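Local coordinates for protein probable amidase (Thermus thermophilus, PDB 2DC0) that belongs to the amidase signature family as a probable amidase, an alpha/beta protein built round one large mixed beta-sheet, at residues 180-188 / 388-399; 119-130 / 306-316. All coordinates share one frame; numbering follows the deposited sequence.

Contact 1: residues 180-188 / 388-399; sequences GVVGFKPSY and FSLLGVPTLALP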
# COMPACT_ATOMS: atom_id res chain seq x y z
N GLY A 180 -22.37 -17.88 9.63
CA GLY A 180 -21.60 -19.02 10.10
C GLY A 180 -20.83 -19.83 9.07
O GLY A 180 -20.69 -21.05 9.21
N VAL A 181 -20.33 -19.18 8.03
CA VAL A 181 -19.54 -19.90 7.04
C VAL A 181 -18.15 -19.27 6.95
O VAL A 181 -17.84 -18.33 7.69
CB VAL A 181 -20.23 -19.90 5.64
CG1 VAL A 181 -21.54 -20.69 5.71
CG2 VAL A 181 -20.49 -18.48 5.16
N VAL A 182 -17.32 -19.81 6.08
CA VAL A 182 -15.96 -19.32 5.90
C VAL A 182 -15.92 -18.35 4.73
O VAL A 182 -16.51 -18.60 3.69
CB VAL A 182 -14.98 -20.49 5.62
CG1 VAL A 182 -13.60 -19.95 5.27
CG2 VAL A 182 -14.89 -21.39 6.85
N GLY A 183 -15.22 -17.23 4.92
CA GLY A 183 -15.12 -16.26 3.84
C GLY A 183 -13.68 -15.81 3.74
O GLY A 183 -13.10 -15.39 4.74
N PHE A 184 -13.09 -15.90 2.56
CA PHE A 184 -11.70 -15.46 2.44
C PHE A 184 -11.49 -14.33 1.45
O PHE A 184 -11.88 -14.42 0.28
CB PHE A 184 -10.80 -16.65 2.07
CG PHE A 184 -9.33 -16.30 2.00
CD1 PHE A 184 -8.69 -15.71 3.08
CD2 PHE A 184 -8.60 -16.55 0.84
CE1 PHE A 184 -7.33 -15.38 3.02
CE2 PHE A 184 -7.24 -16.23 0.77
CZ PHE A 184 -6.60 -15.64 1.86
N LYS A 185 -10.88 -13.24 1.94
CA LYS A 185 -10.56 -12.10 1.08
C LYS A 185 -9.05 -12.16 0.88
O LYS A 185 -8.28 -11.79 1.77
CB LYS A 185 -10.91 -10.76 1.73
CG LYS A 185 -10.57 -9.56 0.82
CD LYS A 185 -10.44 -8.24 1.58
CE LYS A 185 -9.13 -8.18 2.36
NZ LYS A 185 -7.95 -8.22 1.45
N PRO A 186 -8.60 -12.64 -0.29
CA PRO A 186 -7.17 -12.75 -0.58
C PRO A 186 -6.53 -11.38 -0.70
O PRO A 186 -7.22 -10.35 -0.65
CB PRO A 186 -7.13 -13.49 -1.91
CG PRO A 186 -8.43 -14.23 -1.95
CD PRO A 186 -9.39 -13.22 -1.39
N SER A 187 -5.22 -11.36 -0.87
CA SER A 187 -4.50 -10.11 -1.05
C SER A 187 -5.11 -9.45 -2.27
O SER A 187 -5.55 -10.13 -3.21
CB SER A 187 -3.01 -10.37 -1.32
OG SER A 187 -2.38 -10.95 -0.19
N TYR A 188 -5.14 -8.12 -2.27
CA TYR A 188 -5.70 -7.38 -3.39
C TYR A 188 -5.13 -7.87 -4.73
O TYR A 188 -3.93 -8.12 -4.84
CB TYR A 188 -5.39 -5.88 -3.24
CG TYR A 188 -5.87 -5.03 -4.39
CD1 TYR A 188 -7.20 -4.61 -4.46
CD2 TYR A 188 -4.99 -4.64 -5.41
CE1 TYR A 188 -7.64 -3.82 -5.52
CE2 TYR A 188 -5.43 -3.85 -6.47
CZ TYR A 188 -6.75 -3.44 -6.52
OH TYR A 188 -7.17 -2.66 -7.58
N PHE A 388 -8.69 -3.74 6.46
CA PHE A 388 -7.94 -4.77 5.76
C PHE A 388 -8.21 -4.87 4.26
O PHE A 388 -7.34 -5.28 3.50
CB PHE A 388 -8.18 -6.08 6.51
CG PHE A 388 -8.09 -5.90 8.00
CD1 PHE A 388 -6.88 -5.51 8.59
CD2 PHE A 388 -9.22 -5.97 8.80
CE1 PHE A 388 -6.81 -5.18 9.94
CE2 PHE A 388 -9.17 -5.65 10.16
CZ PHE A 388 -7.96 -5.25 10.73
N SER A 389 -9.42 -4.49 3.84
CA SER A 389 -9.75 -4.49 2.43
C SER A 389 -9.21 -3.17 1.87
O SER A 389 -8.67 -3.12 0.76
CB SER A 389 -11.26 -4.59 2.22
OG SER A 389 -11.95 -3.69 3.07
N LEU A 390 -9.35 -2.10 2.65
CA LEU A 390 -8.85 -0.79 2.24
C LEU A 390 -7.37 -0.88 1.89
O LEU A 390 -6.92 -0.31 0.89
CB LEU A 390 -9.03 0.24 3.38
CG LEU A 390 -8.46 1.64 3.09
CD1 LEU A 390 -9.27 2.32 1.99
CD2 LEU A 390 -8.48 2.48 4.37
N LEU A 391 -6.61 -1.60 2.72
CA LEU A 391 -5.17 -1.75 2.52
C LEU A 391 -4.74 -3.00 1.74
O LEU A 391 -3.55 -3.21 1.53
CB LEU A 391 -4.47 -1.69 3.88
CG LEU A 391 -4.66 -0.34 4.61
CD1 LEU A 391 -4.03 -0.37 6.00
CD2 LEU A 391 -4.02 0.77 3.76
N GLY A 392 -5.71 -3.81 1.32
CA GLY A 392 -5.42 -4.99 0.51
C GLY A 392 -4.77 -6.24 1.08
O GLY A 392 -4.34 -7.10 0.30
N VAL A 393 -4.71 -6.38 2.40
CA VAL A 393 -4.07 -7.55 3.00
C VAL A 393 -5.01 -8.75 3.11
O VAL A 393 -6.21 -8.60 3.30
CB VAL A 393 -3.50 -7.21 4.39
CG1 VAL A 393 -2.42 -6.14 4.25
CG2 VAL A 393 -4.59 -6.73 5.32
N PRO A 394 -4.46 -9.98 3.00
CA PRO A 394 -5.26 -11.20 3.09
C PRO A 394 -5.95 -11.34 4.44
O PRO A 394 -5.30 -11.27 5.48
CB PRO A 394 -4.24 -12.31 2.82
CG PRO A 394 -2.96 -11.72 3.36
CD PRO A 394 -3.02 -10.29 2.87
N THR A 395 -7.26 -11.53 4.42
CA THR A 395 -8.03 -11.65 5.65
C THR A 395 -9.07 -12.76 5.57
O THR A 395 -9.89 -12.80 4.65
CB THR A 395 -8.73 -10.32 5.98
OG1 THR A 395 -7.78 -9.25 5.89
CG2 THR A 395 -9.31 -10.37 7.38
N LEU A 396 -9.03 -13.66 6.54
CA LEU A 396 -9.96 -14.77 6.61
C LEU A 396 -11.02 -14.54 7.67
O LEU A 396 -10.73 -13.99 8.73
CB LEU A 396 -9.19 -16.05 6.95
CG LEU A 396 -10.01 -17.32 7.15
CD1 LEU A 396 -10.56 -17.77 5.80
CD2 LEU A 396 -9.15 -18.42 7.76
N ALA A 397 -12.25 -14.96 7.38
CA ALA A 397 -13.33 -14.87 8.36
C ALA A 397 -13.81 -16.30 8.56
O ALA A 397 -14.13 -16.99 7.59
CB ALA A 397 -14.48 -13.98 7.85
N LEU A 398 -13.83 -16.76 9.81
CA LEU A 398 -14.31 -18.10 10.13
C LEU A 398 -15.08 -18.07 11.45
O LEU A 398 -14.79 -17.25 12.32
CB LEU A 398 -13.15 -19.11 10.23
CG LEU A 398 -11.81 -18.76 10.89
CD1 LEU A 398 -11.97 -17.85 12.07
CD2 LEU A 398 -11.14 -20.08 11.30
N PRO A 399 -16.07 -18.96 11.61
CA PRO A 399 -16.88 -19.01 12.83
C PRO A 399 -16.07 -19.31 14.08
O PRO A 399 -15.20 -20.17 14.05
CB PRO A 399 -17.89 -20.13 12.54
CG PRO A 399 -17.96 -20.16 11.05
CD PRO A 399 -16.52 -19.97 10.64
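G183 to K185 and T395 to A397 pair as antiparallel neighbours in the middle of the large mixed sheet of the amidase fold. The axes of strands 182-185 and 395-399 come within 4.8 Å, at 174°. Two hydrogen-bonded pairs, G183 with A397 and K185 with T395, flank the non-hydrogen-bonded pair F184 with L396. Each outer pair is joined by two bonds; that from G183 N to A397 O is 2.9 Å long and nearly straight (169°). F184 and L396 share one face of the sheet. The CA of L396 meets the edge of the F184 ring, and the ring atom CZ reaches CB of P394. D419 and V422 of helix 419-430 cover this face.

K185 lies on the other face with T395 and A397. Its chain runs out past CB of S389, then bends at chi3 (74°) and chi4, which turns the amine back to the loop before strand 395-399. There NZ gives a 2.6 Å hydrogen bond to V393 O and a second bond to P186 O. OG1 of T395 donates to the same V393 O from the opposite face of its carbonyl plane, so two donors grip this buried oxygen.

Y188 N bonds to the carbonyl oxygen of G392; this glycine is the first residue to leave helical angles after helix 386-390, a Schellman motif. OG of S187 lies 3.2 Å from CD of P394, but its polar partners are D419 and G417 N. At the far end the P399 ring closes on the turn after helix 173-179, with CG 3.4 Å from G180 O.

Contact 2: residues 119-130 / 306-316; sequences EIALGITGENPW and EGFSPQVREAL
E119 meets the N-terminus of helix 310-321 through S309, and polar bonds dominate this end of the contact. One carboxylate oxygen, OE1, accepts twice from S309. S309 OG donates to E119 OE1 at 2.5 Å, nearly in line with the carboxylate bond to that oxygen. S309 N donates to the same OE1 from the syn side, at 2.8 Å. CG of E119 is anti to the backbone N (chi1 180°), and the chain beyond it is extended; this carries the carboxylate across V312 to the serine. The second oxygen, OE2, accepts from W130 NE1. OE2 lies in the plane of the W130 ring, while NE1 comes to it from above the carboxylate plane. T87 OG1 is a further hydrogen-bond partner of OE2. Several donors therefore hold this buried carboxylate in place.

Most of the apolar contacts lie along the first turns of helix 310-321; F308, just before it, joins them. CD1 of I120 packs 3.5 Å from CG1 of V312 and meets CD1 of L316 tip to tip. CG2 of I120 sits at the edge of the F308 ring, 4.0 Å from CE1; CD1 of L316 covers one face of that ring. L122 reaches in with CD2, which lies 3.7 Å from CB of A315 and also touches CD2 of L316. CG of P129 packs 3.5 Å from CB of S309, at the N-cap itself.

One water bridges T125 OG1 and Q311 OE1, donating to the amide oxygen. Q311 NE2 is hydrogen-bonded to H118. T125 OG1 also accepts from E127 N, in an ST turn.

The arrangement is that of a helix N-cap: S309 OG accepts a weak bond from V312 N while donating to E119.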
# COMPACT_ATOMS: atom_id res chain seq x y z
N GLU A 119 -27.80 -4.17 -3.29
CA GLU A 119 -27.77 -3.38 -4.52
C GLU A 119 -26.41 -2.80 -4.88
O GLU A 119 -25.81 -2.04 -4.11
CB GLU A 119 -28.83 -2.27 -4.46
CG GLU A 119 -28.85 -1.40 -5.71
CD GLU A 119 -30.12 -0.55 -5.80
OE1 GLU A 119 -30.58 -0.07 -4.76
OE2 GLU A 119 -30.63 -0.38 -6.93
N ILE A 120 -25.97 -3.15 -6.09
CA ILE A 120 -24.68 -2.80 -6.70
C ILE A 120 -23.51 -2.95 -5.75
O ILE A 120 -22.47 -2.31 -5.92
CB ILE A 120 -24.65 -1.36 -7.31
CG1 ILE A 120 -24.90 -0.30 -6.23
CG2 ILE A 120 -25.65 -1.26 -8.45
CD1 ILE A 120 -24.56 1.13 -6.65
N ALA A 121 -23.68 -3.82 -4.75
CA ALA A 121 -22.66 -4.12 -3.75
C ALA A 121 -22.36 -2.94 -2.83
O ALA A 121 -21.37 -2.95 -2.11
CB ALA A 121 -21.38 -4.59 -4.42
N LEU A 122 -23.21 -1.92 -2.86
CA LEU A 122 -22.99 -0.75 -2.02
C LEU A 122 -23.82 -0.83 -0.75
O LEU A 122 -24.80 -0.10 -0.58
CB LEU A 122 -23.32 0.51 -2.80
CG LEU A 122 -22.99 1.85 -2.15
CD1 LEU A 122 -21.54 1.86 -1.67
CD2 LEU A 122 -23.22 2.97 -3.16
N GLY A 123 -23.43 -1.72 0.15
CA GLY A 123 -24.15 -1.89 1.40
C GLY A 123 -23.83 -3.23 2.03
O GLY A 123 -23.41 -4.16 1.33
N ILE A 124 -24.04 -3.34 3.34
CA ILE A 124 -23.75 -4.58 4.04
C ILE A 124 -24.93 -5.18 4.81
O ILE A 124 -24.73 -6.11 5.59
CB ILE A 124 -22.59 -4.39 5.04
CG1 ILE A 124 -23.02 -3.38 6.12
CG2 ILE A 124 -21.34 -3.92 4.30
CD1 ILE A 124 -24.28 -3.70 6.96
N THR A 125 -26.14 -4.68 4.60
CA THR A 125 -27.30 -5.21 5.32
C THR A 125 -27.90 -6.43 4.63
O THR A 125 -28.36 -7.36 5.28
CB THR A 125 -28.44 -4.16 5.48
OG1 THR A 125 -29.00 -3.86 4.20
CG2 THR A 125 -27.91 -2.89 6.12
N GLY A 126 -27.90 -6.42 3.30
CA GLY A 126 -28.49 -7.52 2.57
C GLY A 126 -29.96 -7.24 2.32
O GLY A 126 -30.68 -8.06 1.74
N GLU A 127 -30.42 -6.09 2.79
CA GLU A 127 -31.80 -5.68 2.58
C GLU A 127 -31.83 -5.00 1.22
O GLU A 127 -31.00 -4.14 0.93
CB GLU A 127 -32.25 -4.74 3.70
CG GLU A 127 -32.47 -5.46 5.02
CD GLU A 127 -32.71 -4.51 6.18
OE1 GLU A 127 -33.37 -3.47 5.97
OE2 GLU A 127 -32.24 -4.81 7.30
N ASN A 128 -32.78 -5.41 0.39
CA ASN A 128 -32.89 -4.91 -0.97
C ASN A 128 -34.38 -4.80 -1.32
O ASN A 128 -35.09 -5.80 -1.35
CB ASN A 128 -32.19 -5.92 -1.90
CG ASN A 128 -32.06 -5.44 -3.33
OD1 ASN A 128 -33.02 -4.96 -3.92
ND2 ASN A 128 -30.87 -5.59 -3.90
N PRO A 129 -34.86 -3.58 -1.59
CA PRO A 129 -36.27 -3.34 -1.94
C PRO A 129 -36.67 -3.86 -3.32
O PRO A 129 -37.85 -4.08 -3.58
CB PRO A 129 -36.39 -1.83 -1.84
CG PRO A 129 -35.04 -1.37 -2.31
CD PRO A 129 -34.10 -2.32 -1.58
N TRP A 130 -35.69 -4.06 -4.19
CA TRP A 130 -35.96 -4.56 -5.54
C TRP A 130 -36.19 -6.07 -5.58
O TRP A 130 -37.16 -6.55 -6.16
CB TRP A 130 -34.80 -4.22 -6.47
CG TRP A 130 -34.53 -2.75 -6.65
CD1 TRP A 130 -33.30 -2.15 -6.68
CD2 TRP A 130 -35.49 -1.70 -6.83
NE1 TRP A 130 -33.44 -0.79 -6.87
CE2 TRP A 130 -34.78 -0.49 -6.96
CE3 TRP A 130 -36.89 -1.67 -6.89
CZ2 TRP A 130 -35.41 0.75 -7.15
CZ3 TRP A 130 -37.53 -0.44 -7.08
CH2 TRP A 130 -36.79 0.75 -7.21
N GLU A 306 -34.02 6.63 -10.44
CA GLU A 306 -35.08 5.87 -9.79
C GLU A 306 -34.82 4.37 -9.83
O GLU A 306 -35.53 3.59 -9.20
CB GLU A 306 -36.43 6.17 -10.45
CG GLU A 306 -36.59 5.70 -11.90
CD GLU A 306 -35.73 6.49 -12.88
OE1 GLU A 306 -35.62 7.73 -12.73
OE2 GLU A 306 -35.18 5.87 -13.82
N GLY A 307 -33.79 3.97 -10.58
CA GLY A 307 -33.45 2.56 -10.67
C GLY A 307 -32.68 2.11 -9.44
O GLY A 307 -32.52 0.91 -9.21
N PHE A 308 -32.21 3.08 -8.66
CA PHE A 308 -31.45 2.80 -7.44
C PHE A 308 -32.36 3.01 -6.23
O PHE A 308 -33.23 3.88 -6.25
CB PHE A 308 -30.25 3.75 -7.31
CG PHE A 308 -29.19 3.56 -8.35
CD1 PHE A 308 -28.40 2.41 -8.36
CD2 PHE A 308 -28.97 4.53 -9.33
CE1 PHE A 308 -27.40 2.24 -9.32
CE2 PHE A 308 -27.97 4.37 -10.29
CZ PHE A 308 -27.19 3.22 -10.28
N SER A 309 -32.16 2.22 -5.18
CA SER A 309 -32.96 2.36 -3.96
C SER A 309 -32.53 3.65 -3.27
O SER A 309 -31.44 4.17 -3.54
CB SER A 309 -32.71 1.17 -3.03
OG SER A 309 -31.35 1.11 -2.64
N PRO A 310 -33.37 4.19 -2.38
CA PRO A 310 -33.02 5.44 -1.67
C PRO A 310 -31.65 5.39 -0.98
O PRO A 310 -30.83 6.29 -1.15
CB PRO A 310 -34.17 5.61 -0.68
CG PRO A 310 -35.34 5.04 -1.45
CD PRO A 310 -34.75 3.78 -2.07
N GLN A 311 -31.42 4.33 -0.20
CA GLN A 311 -30.16 4.15 0.53
C GLN A 311 -28.96 4.21 -0.42
O GLN A 311 -28.03 4.98 -0.21
CB GLN A 311 -30.14 2.79 1.25
CG GLN A 311 -28.93 2.57 2.18
CD GLN A 311 -28.42 1.12 2.18
OE1 GLN A 311 -28.04 0.57 3.23
NE2 GLN A 311 -28.40 0.50 1.00
N VAL A 312 -29.00 3.38 -1.46
CA VAL A 312 -27.91 3.36 -2.43
C VAL A 312 -27.78 4.69 -3.15
O VAL A 312 -26.67 5.18 -3.35
CB VAL A 312 -28.11 2.23 -3.46
CG1 VAL A 312 -27.15 2.41 -4.63
CG2 VAL A 312 -27.86 0.88 -2.80
N ARG A 313 -28.91 5.27 -3.55
CA ARG A 313 -28.89 6.54 -4.25
C ARG A 313 -28.24 7.63 -3.40
O ARG A 313 -27.46 8.44 -3.91
CB ARG A 313 -30.31 6.95 -4.63
CG ARG A 313 -30.39 8.00 -5.73
CD ARG A 313 -31.79 8.04 -6.31
NE ARG A 313 -32.77 8.47 -5.32
CZ ARG A 313 -34.00 7.99 -5.24
NH1 ARG A 313 -34.41 7.05 -6.08
NH2 ARG A 313 -34.83 8.46 -4.31
N GLU A 314 -28.55 7.64 -2.11
CA GLU A 314 -27.97 8.64 -1.22
C GLU A 314 -26.44 8.48 -1.14
O GLU A 314 -25.70 9.47 -1.17
CB GLU A 314 -28.58 8.53 0.18
CG GLU A 314 -27.86 9.35 1.24
CD GLU A 314 -28.54 9.28 2.59
OE1 GLU A 314 -29.02 8.18 2.96
OE2 GLU A 314 -28.58 10.31 3.30
N ALA A 315 -25.98 7.24 -1.04
CA ALA A 315 -24.54 6.98 -0.96
C ALA A 315 -23.86 7.39 -2.27
O ALA A 315 -22.79 7.99 -2.25
CB ALA A 315 -24.28 5.49 -0.67
N LEU A 316 -24.48 7.06 -3.39
CA LEU A 316 -23.91 7.42 -4.68
C LEU A 316 -23.87 8.94 -4.83
O LEU A 316 -22.88 9.49 -5.33
CB LEU A 316 -24.72 6.80 -5.83
CG LEU A 316 -24.52 5.29 -6.03
CD1 LEU A 316 -25.40 4.81 -7.18
CD2 LEU A 316 -23.05 5.00 -6.34
O HOH W 1 -30.14 -1.45 4.10

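In the fold
The two contacts do not touch. Their centres lie about 23 Å apart and their nearest atoms about 9 Å apart. Contact 1 is close to the middle of the chain, about 7 Å from its centre, and joins two central strands of the sheet. Contact 2 lies about 18 Å from that centre and joins a long loop to the start of helix 310-321. Their segments alternate along the sequence: 119-130, 180-188, 306-316, 388-399. The loop of contact 2 packs I124 against helix 377-382, which precedes segment 388-399 in the chain. Contact 1 also reaches the second subunit, where Y188 packs on E335 of that chain.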